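Local atomic coordinates of O-ureido-L-serine synthase (Streptomyces lavendulae, PDB entry 3X43), a protein that uses pyridoxal 5'-phosphate to add hydroxyurea to O-acetyl-L-serine, giving O-ureido-L-serine on the way to the antibiotic D-cycloserine. Residues Y30-S35 against L287-D292; T14-L19 against S158-D163; A207-G212 against D237-M242; L201-A206 against H217-L222. All blocks are in the same frame, centred on the assembly; numbering follows the deposited sequence.

Contact 1: residues Y30-S35 against L287-D292; sequences YVKVES and LAMLPD. With PLP (pyridoxal-5'-phosphate), chain J.
V31 and V33 meet A288 and L290 where strand 27-33 runs parallel to strand 284-290, the two axes inclined by 24°. Residues pair one for one, Y30 with L287 through V33 with L290. The close packing lies along the buried middle of the pair. There the backbones are joined by A288 N to Y30 O, K32 N to A288 O (2.9 Å, 167° at the hydrogen) and L290 N to K32 O (2.8 Å). E34 N to L290 O, at 2.9 Å, carries the pairing one residue past strand 27-33. On one face V33 CG2 lies 4.0 Å from L290 CD2, and helix 264-279 covers A288 and L290; the modelled position of V31 against L290 is doubtful. On the other, K32 and M289 lie side by side, M289 SD 3.9 Å from K32 CB, and two bends in the M289 chain turn its CE back to 3.8 Å from E34 CG. The K32 amine continues past this thioether to a salt bridge with E159. The loose side is at Y30, partly exposed, whose ring leads away from L287 to meet F164 edge-to-face and to pack on L3 of the second subunit. Beyond the strand end, P291 CB rests 3.4 Å from PLP N1. The chemistry thus divides in two: apolar carbons and backbone amides hold the strands together, and the turn leaving them supplies a van der Waals contact from the proline ring and the D292 carboxylate, which lies against the cofactor methyl C2A and bonds Y297 and N73, itself a PLP ligand.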
loop_
_atom_site.group_PDB
_atom_site.type_symbol
_atom_site.label_atom_id
_atom_site.label_comp_id
_atom_site.label_asym_id
_atom_site.label_seq_id
_atom_site.Cartn_x
_atom_site.Cartn_y
_atom_site.Cartn_z
ATOM N N TYR B 30 20.645 -2.468 1.230
ATOM C CA TYR B 30 19.331 -1.885 1.456
ATOM C C TYR B 30 19.210 -1.470 2.905
ATOM O O TYR B 30 19.897 -1.997 3.787
ATOM C CB TYR B 30 18.226 -2.880 1.118
ATOM C CG TYR B 30 18.045 -3.097 -0.359
ATOM C CD1 TYR B 30 18.780 -4.075 -1.031
ATOM C CD2 TYR B 30 17.118 -2.357 -1.077
ATOM C CE1 TYR B 30 18.579 -4.310 -2.392
ATOM C CE2 TYR B 30 16.911 -2.582 -2.429
ATOM C CZ TYR B 30 17.641 -3.564 -3.081
ATOM O OH TYR B 30 17.407 -3.827 -4.407
ATOM N N VAL B 31 18.306 -0.538 3.162
ATOM C CA VAL B 31 18.161 -0.037 4.504
ATOM C C VAL B 31 16.692 0.126 4.925
ATOM O O VAL B 31 15.862 0.559 4.127
ATOM C CB VAL B 31 18.963 1.280 4.558
ATOM C CG1 VAL B 31 18.044 2.490 4.549
ATOM C CG2 VAL B 31 19.920 1.242 5.711
ATOM N N LYS B 32 16.375 -0.249 6.169
ATOM C CA LYS B 32 15.007 -0.140 6.707
ATOM C C LYS B 32 14.866 1.097 7.596
ATOM O O LYS B 32 15.446 1.159 8.672
ATOM C CB LYS B 32 14.648 -1.393 7.513
ATOM C CG LYS B 32 13.138 -1.620 7.662
ATOM C CD LYS B 32 12.815 -3.100 7.708
ATOM C CE LYS B 32 11.413 -3.365 8.219
ATOM N NZ LYS B 32 10.361 -2.714 7.389
ATOM N N VAL B 33 14.083 2.076 7.149
ATOM C CA VAL B 33 13.907 3.330 7.886
ATOM C C VAL B 33 12.766 3.311 8.908
ATOM O O VAL B 33 11.612 3.530 8.564
ATOM C CB VAL B 33 13.679 4.504 6.892
ATOM C CG1 VAL B 33 14.009 5.825 7.539
ATOM C CG2 VAL B 33 14.523 4.292 5.658
ATOM N N GLU B 34 13.099 3.075 10.172
ATOM C CA GLU B 34 12.089 3.032 11.222
ATOM C C GLU B 34 11.643 4.405 11.702
ATOM O O GLU B 34 10.798 4.513 12.590
ATOM C CB GLU B 34 12.591 2.206 12.402
ATOM C CG GLU B 34 12.663 0.705 12.098
ATOM C CD GLU B 34 11.283 0.059 11.966
ATOM O OE1 GLU B 34 11.070 -0.707 11.006
ATOM O OE2 GLU B 34 10.412 0.317 12.820
ATOM N N SER B 35 12.201 5.453 11.109
ATOM C CA SER B 35 11.834 6.815 11.473
ATOM C C SER B 35 10.495 7.155 10.831
ATOM O O SER B 35 9.881 8.182 11.143
ATOM C CB SER B 35 12.902 7.812 10.994
ATOM O OG SER B 35 13.026 7.805 9.580
ATOM N N LEU B 287 21.116 -5.997 4.317
ATOM C CA LEU B 287 20.012 -5.194 4.836
ATOM C C LEU B 287 20.405 -4.690 6.217
ATOM O O LEU B 287 20.811 -5.465 7.077
ATOM C CB LEU B 287 18.726 -6.023 4.933
ATOM C CG LEU B 287 17.544 -5.326 5.626
ATOM C CD1 LEU B 287 17.284 -3.994 4.966
ATOM C CD2 LEU B 287 16.294 -6.196 5.531
ATOM N N ALA B 288 20.299 -3.387 6.421
ATOM C CA ALA B 288 20.652 -2.790 7.695
ATOM C C ALA B 288 19.438 -2.068 8.281
ATOM O O ALA B 288 18.651 -1.478 7.540
ATOM C CB ALA B 288 21.802 -1.812 7.499
ATOM N N MET B 289 19.293 -2.124 9.605
ATOM C CA MET B 289 18.181 -1.469 10.307
ATOM C C MET B 289 18.542 -0.046 10.722
ATOM O O MET B 289 19.582 0.177 11.327
ATOM C CB MET B 289 17.797 -2.246 11.576
ATOM C CG MET B 289 17.175 -3.622 11.350
ATOM S SD MET B 289 15.530 -3.589 10.596
ATOM C CE MET B 289 14.615 -2.501 11.690
ATOM N N LEU B 290 17.663 0.902 10.410
ATOM C CA LEU B 290 17.835 2.316 10.752
ATOM C C LEU B 290 16.755 2.565 11.823
ATOM O O LEU B 290 15.632 2.953 11.511
ATOM C CB LEU B 290 17.561 3.177 9.518
ATOM C CG LEU B 290 18.734 3.588 8.630
ATOM C CD1 LEU B 290 19.648 2.407 8.372
ATOM C CD2 LEU B 290 18.194 4.150 7.334
ATOM N N PRO B 291 17.107 2.392 13.098
ATOM C CA PRO B 291 16.146 2.574 14.193
ATOM C C PRO B 291 15.407 3.885 14.431
ATOM O O PRO B 291 14.280 3.863 14.920
ATOM C CB PRO B 291 16.930 2.120 15.435
ATOM C CG PRO B 291 18.111 1.328 14.879
ATOM C CD PRO B 291 18.443 2.032 13.604
ATOM N N ASP B 292 15.999 5.025 14.107
ATOM C CA ASP B 292 15.289 6.266 14.374
ATOM C C ASP B 292 15.766 7.468 13.586
ATOM O O ASP B 292 16.747 7.383 12.840
ATOM C CB ASP B 292 15.327 6.579 15.881
ATOM C CG ASP B 292 16.731 6.955 16.394
ATOM O OD1 ASP B 292 17.717 6.915 15.625
ATOM O OD2 ASP B 292 16.838 7.299 17.593
HETATM N N1 PLP J . 18.676 2.067 18.346
HETATM C C2 PLP J . 17.829 3.001 18.952
HETATM C C2A PLP J . 18.040 4.490 18.777
HETATM C C3 PLP J . 16.802 2.512 19.709
HETATM O O3 PLP J . 15.910 3.348 20.274
HETATM C C4 PLP J . 16.660 1.107 19.850
HETATM C C4A PLP J . 15.430 0.540 20.672
HETATM C C5 PLP J . 17.579 0.230 19.207
HETATM C C6 PLP J . 18.547 0.737 18.470
HETATM C C5A PLP J . 17.629 -1.277 19.446
HETATM O O4P PLP J . 16.427 -1.964 19.075
HETATM P P PLP J . 15.829 -3.184 19.911
HETATM O O1P PLP J . 15.505 -2.658 21.234
HETATM O O2P PLP J . 14.642 -3.653 19.207
HETATM O O3P PLP J . 16.865 -4.214 19.961
#

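Contact 2: residues T14-L19 against S158-D163; sequences TPIVRL and SEILAD
T14 and I16 make a largely buried, mixed polar and apolar contact with E159, I160 and D163, setting the residues that lead into strand 16-18, one of the two edge strands of the sheet within this chain, against helix 147-164. The strand axis passes 10.8 Å from that of the helix, with their directions 47° apart. The direct polar link is T14 N to E159 OE1, 3.1 Å long and bent to 137° at the hydrogen; the amide reaches the oxygen from above the carboxylate plane. OE1 also takes the K32 ammonium, while R45 and the backbone N of R13 hold OE2, so partners at both oxygens limit rotation of this carboxylate. The apolar link is I16. Its chain is extended at chi2 (178°), which carries CD1 out to 3.9 Å from I160 CG1, and the two side chains cross at about a right angle. D163 OD2 lies 3.7 Å from I16 CD1, and two waters connect it to the strand, one within 2.6 Å of T14 O, the other accepting from I16 N at 3.1 Å. In the surrounding fold, strand 27-33 pairs with strand 16-18, L161 turns to helix 180-192, L3 and F4 of the second subunit pack on the strand, and S158 of the third subunit meets the helix.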
loop_
_atom_site.group_PDB
_atom_site.type_symbol
_atom_site.label_atom_id
_atom_site.label_comp_id
_atom_site.label_asym_id
_atom_site.label_seq_id
_atom_site.Cartn_x
_atom_site.Cartn_y
_atom_site.Cartn_z
ATOM N N THR B 14 7.230 -0.038 7.476
ATOM C CA THR B 14 8.213 0.963 7.102
ATOM C C THR B 14 8.927 0.587 5.805
ATOM O O THR B 14 9.069 -0.585 5.465
ATOM C CB THR B 14 9.232 1.145 8.220
ATOM O OG1 THR B 14 9.864 -0.113 8.500
ATOM C CG2 THR B 14 8.536 1.653 9.474
ATOM N N PRO B 15 9.398 1.591 5.067
ATOM C CA PRO B 15 10.082 1.309 3.810
ATOM C C PRO B 15 11.537 0.849 3.891
ATOM O O PRO B 15 12.300 1.260 4.760
ATOM C CB PRO B 15 9.939 2.616 3.043
ATOM C CG PRO B 15 9.960 3.657 4.104
ATOM C CD PRO B 15 9.310 3.037 5.333
ATOM N N ILE B 16 11.899 -0.026 2.965
ATOM C CA ILE B 16 13.259 -0.505 2.860
ATOM C C ILE B 16 13.779 0.130 1.558
ATOM O O ILE B 16 13.232 -0.107 0.474
ATOM C CB ILE B 16 13.309 -2.052 2.784
ATOM C CG1 ILE B 16 12.893 -2.649 4.134
ATOM C CG2 ILE B 16 14.722 -2.524 2.440
ATOM C CD1 ILE B 16 12.858 -4.180 4.171
ATOM N N VAL B 17 14.806 0.966 1.668
ATOM C CA VAL B 17 15.359 1.627 0.494
ATOM C C VAL B 17 16.807 1.256 0.228
ATOM O O VAL B 17 17.552 0.919 1.143
ATOM C CB VAL B 17 15.251 3.152 0.622
ATOM C CG1 VAL B 17 13.849 3.521 1.070
ATOM C CG2 VAL B 17 16.261 3.667 1.624
ATOM N N ARG B 18 17.193 1.330 -1.042
ATOM C CA ARG B 18 18.551 0.991 -1.472
ATOM C C ARG B 18 19.494 2.180 -1.388
ATOM O O ARG B 18 19.133 3.286 -1.774
ATOM C CB ARG B 18 18.539 0.487 -2.918
ATOM C CG ARG B 18 19.690 -0.435 -3.259
ATOM C CD ARG B 18 19.731 -0.761 -4.745
ATOM N NE ARG B 18 20.962 -0.265 -5.353
ATOM C CZ ARG B 18 21.040 0.808 -6.139
ATOM N NH1 ARG B 18 19.951 1.515 -6.428
ATOM N NH2 ARG B 18 22.216 1.188 -6.622
ATOM N N LEU B 19 20.701 1.956 -0.876
ATOM C CA LEU B 19 21.675 3.037 -0.810
ATOM C C LEU B 19 22.119 3.262 -2.256
ATOM O O LEU B 19 22.394 2.306 -2.990
ATOM C CB LEU B 19 22.858 2.641 0.075
ATOM C CG LEU B 19 22.463 2.484 1.547
ATOM C CD1 LEU B 19 23.695 2.355 2.444
ATOM C CD2 LEU B 19 21.632 3.691 1.954
ATOM N N SER B 158 7.912 -9.756 8.772
ATOM C CA SER B 158 7.020 -9.971 7.637
ATOM C C SER B 158 7.287 -8.913 6.573
ATOM O O SER B 158 7.239 -9.190 5.378
ATOM C CB SER B 158 5.557 -9.907 8.095
ATOM O OG SER B 158 5.317 -10.870 9.113
ATOM N N GLU B 159 7.574 -7.696 7.010
ATOM C CA GLU B 159 7.857 -6.627 6.075
ATOM C C GLU B 159 9.160 -6.912 5.328
ATOM O O GLU B 159 9.237 -6.717 4.117
ATOM C CB GLU B 159 7.949 -5.292 6.810
ATOM C CG GLU B 159 6.637 -4.864 7.436
ATOM C CD GLU B 159 6.806 -3.782 8.488
ATOM O OE1 GLU B 159 7.734 -2.961 8.353
ATOM O OE2 GLU B 159 6.002 -3.749 9.443
ATOM N N ILE B 160 10.172 -7.392 6.043
ATOM C CA ILE B 160 11.459 -7.704 5.425
ATOM C C ILE B 160 11.319 -8.913 4.507
ATOM O O ILE B 160 11.816 -8.920 3.383
ATOM C CB ILE B 160 12.532 -8.027 6.484
ATOM C CG1 ILE B 160 13.000 -6.740 7.152
ATOM C CG2 ILE B 160 13.719 -8.753 5.841
ATOM C CD1 ILE B 160 13.277 -6.892 8.633
ATOM N N LEU B 161 10.642 -9.940 4.996
ATOM C CA LEU B 161 10.451 -11.149 4.226
ATOM C C LEU B 161 9.648 -10.898 2.955
ATOM O O LEU B 161 9.992 -11.402 1.884
ATOM C CB LEU B 161 9.753 -12.204 5.084
ATOM C CG LEU B 161 10.686 -12.886 6.088
ATOM C CD1 LEU B 161 9.910 -13.877 6.927
ATOM C CD2 LEU B 161 11.806 -13.582 5.333
ATOM N N ALA B 162 8.574 -10.124 3.073
ATOM C CA ALA B 162 7.735 -9.845 1.919
ATOM C C ALA B 162 8.486 -9.054 0.850
ATOM O O ALA B 162 8.350 -9.326 -0.341
ATOM C CB ALA B 162 6.484 -9.087 2.351
ATOM N N ASP B 163 9.281 -8.078 1.278
ATOM C CA ASP B 163 10.032 -7.236 0.343
ATOM C C ASP B 163 11.117 -7.981 -0.432
ATOM O O ASP B 163 11.397 -7.667 -1.589
ATOM C CB ASP B 163 10.665 -6.067 1.092
ATOM C CG ASP B 163 9.718 -4.889 1.240
ATOM O OD1 ASP B 163 8.530 -5.028 0.862
ATOM O OD2 ASP B 163 10.161 -3.827 1.737
HETATM O O HOH W 1 9.561 -2.927 4.501
HETATM O O HOH W 2 9.543 -1.381 1.381
#

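Contact 3: residues A207-G212 against D237-M242; sequences AMLARG and DDLVTM
L239 and T241 reach the short helix 208-211 through their side-chain torsions. In T241, OG1 sits between the backbone N and the carbonyl carbon (chi1 50°), which leaves CG2 as the branch presented to R211 and A207. In L239, an extended chi2 of -162° sends CD1 out to the first turn of the helix. CD1 then wedges beside two consecutive residues, 3.4 Å from A210 CB, tighter than usual for two carbons, and 3.8 Å from L209 CB. R211 supplies the other touch. Its chain bends back to the strand and returns the guanidinium there, where NH2 lies 3.6 Å and NH1 3.8 Å from T241 CG2. The methyl comes obliquely to that flat group, and the side chains cross at about a right angle; the partner is a methyl carbon, so the touch is van der Waals. The guanidinium makes a long, weak ion pair with E213. A207, at the N-cap position, adds a marginal contact of its CB with T241 CG2 at 4.3 Å. The E202 carboxylate holds the start of the helix, accepting from L209 N and weakly from A210 N, and G212 leaves the helix with positive phi. R211 and A210 are exposed, so the contact belongs to the surface. Strand 197-203, this single helical turn and strand 238-242, parallel to the first and adjacent to it, form a beta-alpha-beta unit at the edge of the mixed sheet.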
loop_
_atom_site.group_PDB
_atom_site.type_symbol
_atom_site.label_atom_id
_atom_site.label_comp_id
_atom_site.label_asym_id
_atom_site.label_seq_id
_atom_site.Cartn_x
_atom_site.Cartn_y
_atom_site.Cartn_z
ATOM N N ALA B 207 31.095 -4.588 24.613
ATOM C CA ALA B 207 30.875 -5.890 23.993
ATOM C C ALA B 207 30.366 -6.898 25.026
ATOM O O ALA B 207 30.948 -7.965 25.208
ATOM C CB ALA B 207 32.161 -6.390 23.354
ATOM N N MET B 208 29.273 -6.542 25.695
ATOM C CA MET B 208 28.656 -7.382 26.720
ATOM C C MET B 208 28.521 -8.848 26.299
ATOM O O MET B 208 29.075 -9.744 26.938
ATOM C CB MET B 208 27.274 -6.821 27.078
ATOM C CG MET B 208 26.763 -7.217 28.452
ATOM S SD MET B 208 27.129 -5.994 29.740
ATOM C CE MET B 208 27.040 -7.030 31.230
ATOM N N LEU B 209 27.790 -9.087 25.217
ATOM C CA LEU B 209 27.571 -10.439 24.723
ATOM C C LEU B 209 28.832 -11.246 24.427
ATOM O O LEU B 209 28.940 -12.401 24.838
ATOM C CB LEU B 209 26.705 -10.400 23.460
ATOM C CG LEU B 209 25.176 -10.459 23.570
ATOM C CD1 LEU B 209 24.671 -11.581 22.682
ATOM C CD2 LEU B 209 24.734 -10.673 25.009
ATOM N N ALA B 210 29.785 -10.641 23.723
ATOM C CA ALA B 210 31.013 -11.338 23.342
ATOM C C ALA B 210 32.209 -11.229 24.285
ATOM O O ALA B 210 33.231 -11.874 24.052
ATOM C CB ALA B 210 31.434 -10.891 21.943
ATOM N N ARG B 211 32.109 -10.427 25.336
ATOM C CA ARG B 211 33.238 -10.288 26.248
ATOM C C ARG B 211 32.836 -9.930 27.670
ATOM O O ARG B 211 33.684 -9.601 28.497
ATOM C CB ARG B 211 34.211 -9.236 25.711
ATOM C CG ARG B 211 35.402 -9.821 24.971
ATOM C CD ARG B 211 35.990 -8.821 23.993
ATOM N NE ARG B 211 35.596 -9.119 22.619
ATOM C CZ ARG B 211 35.342 -8.199 21.691
ATOM N NH1 ARG B 211 35.439 -6.908 21.984
ATOM N NH2 ARG B 211 34.991 -8.574 20.467
ATOM N N GLY B 212 31.540 -9.993 27.949
ATOM C CA GLY B 212 31.049 -9.681 29.280
ATOM C C GLY B 212 31.455 -8.314 29.795
ATOM O O GLY B 212 31.253 -8.007 30.968
ATOM N N ASP B 237 24.137 -15.324 14.004
ATOM C CA ASP B 237 25.071 -16.065 13.157
ATOM C C ASP B 237 26.448 -15.396 13.250
ATOM O O ASP B 237 27.477 -16.071 13.248
ATOM C CB ASP B 237 24.606 -16.053 11.699
ATOM C CG ASP B 237 23.580 -17.129 11.396
ATOM O OD1 ASP B 237 22.405 -16.780 11.143
ATOM O OD2 ASP B 237 23.950 -18.325 11.403
ATOM N N ASP B 238 26.456 -14.064 13.327
ATOM C CA ASP B 238 27.700 -13.301 13.431
ATOM C C ASP B 238 27.614 -12.171 14.460
ATOM O O ASP B 238 26.767 -11.279 14.344
ATOM C CB ASP B 238 28.083 -12.699 12.074
ATOM C CG ASP B 238 28.210 -13.744 10.980
ATOM O OD1 ASP B 238 29.216 -14.485 10.965
ATOM O OD2 ASP B 238 27.304 -13.824 10.127
ATOM N N LEU B 239 28.491 -12.215 15.465
ATOM C CA LEU B 239 28.540 -11.184 16.502
ATOM C C LEU B 239 29.753 -10.304 16.236
ATOM O O LEU B 239 30.885 -10.787 16.218
ATOM C CB LEU B 239 28.663 -11.814 17.889
ATOM C CG LEU B 239 27.916 -11.124 19.036
ATOM C CD1 LEU B 239 28.485 -11.604 20.369
ATOM C CD2 LEU B 239 28.041 -9.618 18.923
ATOM N N VAL B 240 29.518 -9.013 16.026
ATOM C CA VAL B 240 30.611 -8.089 15.742
ATOM C C VAL B 240 30.602 -6.855 16.624
ATOM O O VAL B 240 29.680 -6.630 17.415
ATOM C CB VAL B 240 30.598 -7.635 14.264
ATOM C CG1 VAL B 240 30.544 -8.849 13.344
ATOM C CG2 VAL B 240 29.413 -6.722 14.008
ATOM N N THR B 241 31.648 -6.053 16.480
ATOM C CA THR B 241 31.798 -4.833 17.257
ATOM C C THR B 241 31.815 -3.640 16.319
ATOM O O THR B 241 32.078 -3.781 15.125
ATOM C CB THR B 241 33.118 -4.853 18.062
ATOM O OG1 THR B 241 34.201 -5.195 17.190
ATOM C CG2 THR B 241 33.046 -5.881 19.186
ATOM N N MET B 242 31.534 -2.462 16.857
ATOM C CA MET B 242 31.529 -1.263 16.042
ATOM C C MET B 242 31.871 -0.057 16.891
ATOM O O MET B 242 31.283 0.164 17.956
ATOM C CB MET B 242 30.165 -1.085 15.374
ATOM C CG MET B 242 29.941 0.276 14.751
ATOM S SD MET B 242 31.139 0.689 13.484
ATOM C CE MET B 242 31.330 -0.867 12.622
#

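Contact 4: residues L201-A206 against H217-L222; sequences LEPSNA and HQIQGL. With PLP (pyridoxal-5'-phosphate), chain J.
P203 and H217 meet where the end of strand 197-203 passes an irregular loop, with a CA separation of 6.8 Å from P203 to I219; I219 centres an inverse gamma turn and also begins a type II turn that ends at L222. The main side-chain contact is CH-pi. P203 CG stands over one face of the H217 imidazole, 3.6 Å from the ring centroid and 29° off the normal, displaced toward the ND1-CE1 rim. H217 adopts chi1 of 55°, with CG between its backbone N and carbonyl carbon, and this turns the ring to the proline. Around it, A206 CB comes obliquely to CD2, and N205 sets its amide against H217 CB (ND2 at 3.7 Å), the amide and ring planes 77° apart; N205 OD1 is buried there with no partner in the model. Deeper in, I219 CD1 lies 3.7 Å from P203 CB, and L201 CD1 meets L222 CD1 at 3.7 Å, those leucines crossing at about a right angle. With P203 CG over its face, the imidazole has one weak bond, H217 ND1 accepting from I219 N at 3.4 Å, and a second from NE2 to A223 O, a pattern consistent with a neutral ring protonated on NE2. The same loop places L222 CD2 3.7 Å from PLP C6 and G221 O 3.4 Å from PLP C5, so it meets the cofactor with both an apolar branch and a backbone carbonyl.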
loop_
_atom_site.group_PDB
_atom_site.type_symbol
_atom_site.label_atom_id
_atom_site.label_comp_id
_atom_site.label_asym_id
_atom_site.label_seq_id
_atom_site.Cartn_x
_atom_site.Cartn_y
_atom_site.Cartn_z
ATOM N N LEU B 201 25.541 -6.520 16.071
ATOM C CA LEU B 201 26.676 -5.710 16.452
ATOM C C LEU B 201 26.541 -5.156 17.856
ATOM O O LEU B 201 25.439 -5.017 18.379
ATOM C CB LEU B 201 26.858 -4.562 15.453
ATOM C CG LEU B 201 25.845 -3.418 15.465
ATOM C CD1 LEU B 201 26.229 -2.382 16.508
ATOM C CD2 LEU B 201 25.804 -2.784 14.094
ATOM N N GLU B 202 27.686 -4.840 18.449
ATOM C CA GLU B 202 27.761 -4.286 19.792
ATOM C C GLU B 202 28.785 -3.157 19.797
ATOM O O GLU B 202 29.761 -3.190 19.045
ATOM C CB GLU B 202 28.230 -5.355 20.774
ATOM C CG GLU B 202 27.163 -6.314 21.248
ATOM C CD GLU B 202 27.612 -7.082 22.475
ATOM O OE1 GLU B 202 27.039 -6.857 23.571
ATOM O OE2 GLU B 202 28.549 -7.901 22.333
ATOM N N PRO B 203 28.571 -2.133 20.633
ATOM C CA PRO B 203 29.535 -1.028 20.683
ATOM C C PRO B 203 30.909 -1.588 21.089
ATOM O O PRO B 203 30.999 -2.436 21.983
ATOM C CB PRO B 203 28.958 -0.086 21.744
ATOM C CG PRO B 203 27.514 -0.474 21.875
ATOM C CD PRO B 203 27.434 -1.935 21.548
ATOM N N SER B 204 31.971 -1.116 20.439
ATOM C CA SER B 204 33.331 -1.590 20.723
ATOM C C SER B 204 33.709 -1.681 22.205
ATOM O O SER B 204 34.339 -2.652 22.636
ATOM C CB SER B 204 34.347 -0.713 20.000
ATOM O OG SER B 204 34.644 -1.269 18.733
ATOM N N ASN B 205 33.329 -0.670 22.980
ATOM C CA ASN B 205 33.630 -0.659 24.403
ATOM C C ASN B 205 32.652 -1.517 25.208
ATOM O O ASN B 205 33.020 -2.090 26.233
ATOM C CB ASN B 205 33.624 0.782 24.941
ATOM C CG ASN B 205 32.726 1.712 24.138
ATOM O OD1 ASN B 205 32.102 1.308 23.153
ATOM N ND2 ASN B 205 32.655 2.969 24.562
ATOM N N ALA B 206 31.412 -1.619 24.741
ATOM C CA ALA B 206 30.407 -2.407 25.450
ATOM C C ALA B 206 30.086 -3.739 24.786
ATOM O O ALA B 206 28.933 -3.999 24.443
ATOM C CB ALA B 206 29.128 -1.594 25.610
ATOM N N HIS B 217 28.938 4.008 26.465
ATOM C CA HIS B 217 29.202 4.346 25.072
ATOM C C HIS B 217 28.251 5.447 24.612
ATOM O O HIS B 217 27.377 5.881 25.364
ATOM C CB HIS B 217 29.012 3.105 24.202
ATOM C CG HIS B 217 27.670 2.459 24.365
ATOM N ND1 HIS B 217 26.759 2.362 23.334
ATOM C CD2 HIS B 217 27.076 1.899 25.445
ATOM C CE1 HIS B 217 25.663 1.770 23.772
ATOM N NE2 HIS B 217 25.828 1.480 25.050
ATOM N N GLN B 218 28.417 5.891 23.374
ATOM C CA GLN B 218 27.559 6.940 22.840
ATOM C C GLN B 218 26.654 6.478 21.696
ATOM O O GLN B 218 25.943 7.291 21.094
ATOM C CB GLN B 218 28.402 8.132 22.390
ATOM C CG GLN B 218 28.592 9.159 23.484
ATOM C CD GLN B 218 29.668 10.170 23.156
ATOM O OE1 GLN B 218 29.456 11.380 23.279
ATOM N NE2 GLN B 218 30.834 9.683 22.736
ATOM N N ILE B 219 26.684 5.184 21.386
ATOM C CA ILE B 219 25.818 4.668 20.335
ATOM C C ILE B 219 24.452 4.457 20.979
ATOM O O ILE B 219 24.036 3.329 21.240
ATOM C CB ILE B 219 26.324 3.336 19.756
ATOM C CG1 ILE B 219 27.780 3.473 19.303
ATOM C CG2 ILE B 219 25.461 2.945 18.568
ATOM C CD1 ILE B 219 28.398 2.168 18.817
ATOM N N GLN B 220 23.772 5.570 21.240
ATOM C CA GLN B 220 22.461 5.577 21.879
ATOM C C GLN B 220 21.496 4.488 21.405
ATOM O O GLN B 220 21.434 4.157 20.217
ATOM C CB GLN B 220 21.811 6.951 21.699
ATOM C CG GLN B 220 21.009 7.430 22.907
ATOM C CD GLN B 220 21.159 8.925 23.154
ATOM O OE1 GLN B 220 20.217 9.593 23.584
ATOM N NE2 GLN B 220 22.346 9.456 22.880
ATOM N N GLY B 221 20.739 3.950 22.359
ATOM C CA GLY B 221 19.771 2.910 22.069
ATOM C C GLY B 221 20.356 1.512 22.045
ATOM O O GLY B 221 19.623 0.531 21.917
ATOM N N LEU B 222 21.672 1.412 22.177
ATOM C CA LEU B 222 22.332 0.117 22.147
ATOM C C LEU B 222 22.902 -0.307 23.492
ATOM O O LEU B 222 22.927 0.467 24.450
ATOM C CB LEU B 222 23.461 0.120 21.117
ATOM C CG LEU B 222 23.097 0.237 19.632
ATOM C CD1 LEU B 222 24.294 -0.198 18.785
ATOM C CD2 LEU B 222 21.889 -0.628 19.314
HETATM N N1 PLP J . 18.676 2.067 18.346
HETATM C C2 PLP J . 17.829 3.001 18.952
HETATM C C2A PLP J . 18.040 4.490 18.777
HETATM C C3 PLP J . 16.802 2.512 19.709
HETATM O O3 PLP J . 15.910 3.348 20.274
HETATM C C4 PLP J . 16.660 1.107 19.850
HETATM C C4A PLP J . 15.430 0.540 20.672
HETATM C C5 PLP J . 17.579 0.230 19.207
HETATM C C6 PLP J . 18.547 0.737 18.470
HETATM C C5A PLP J . 17.629 -1.277 19.446
HETATM O O4P PLP J . 16.427 -1.964 19.075
HETATM P P PLP J . 15.829 -3.184 19.911
HETATM O O1P PLP J . 15.505 -2.658 21.234
HETATM O O2P PLP J . 14.642 -3.653 19.207
HETATM O O3P PLP J . 16.865 -4.214 19.961
#

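Overall arrangement
All four contacts reach the same mixed sheet. Contacts 1 and 2 touch, their centres 9 Å apart, through neighbouring strands 27-33 and 16-18; contacts 3 and 4 do likewise, 10 Å apart, through strands 238-242 and 197-203. The two pairs stand at opposite ends of the strand order, 26 Å between the centres of contacts 2 and 3. Along the chain, contacts 3 and 4 nest inside the loop closed by contact 1, and contact 2 closes before either opens. Contacts 1 and 4, centred 17 Å apart, both touch PLP and approach its ring from opposite sides, so distant parts of the sequence build one cofactor site.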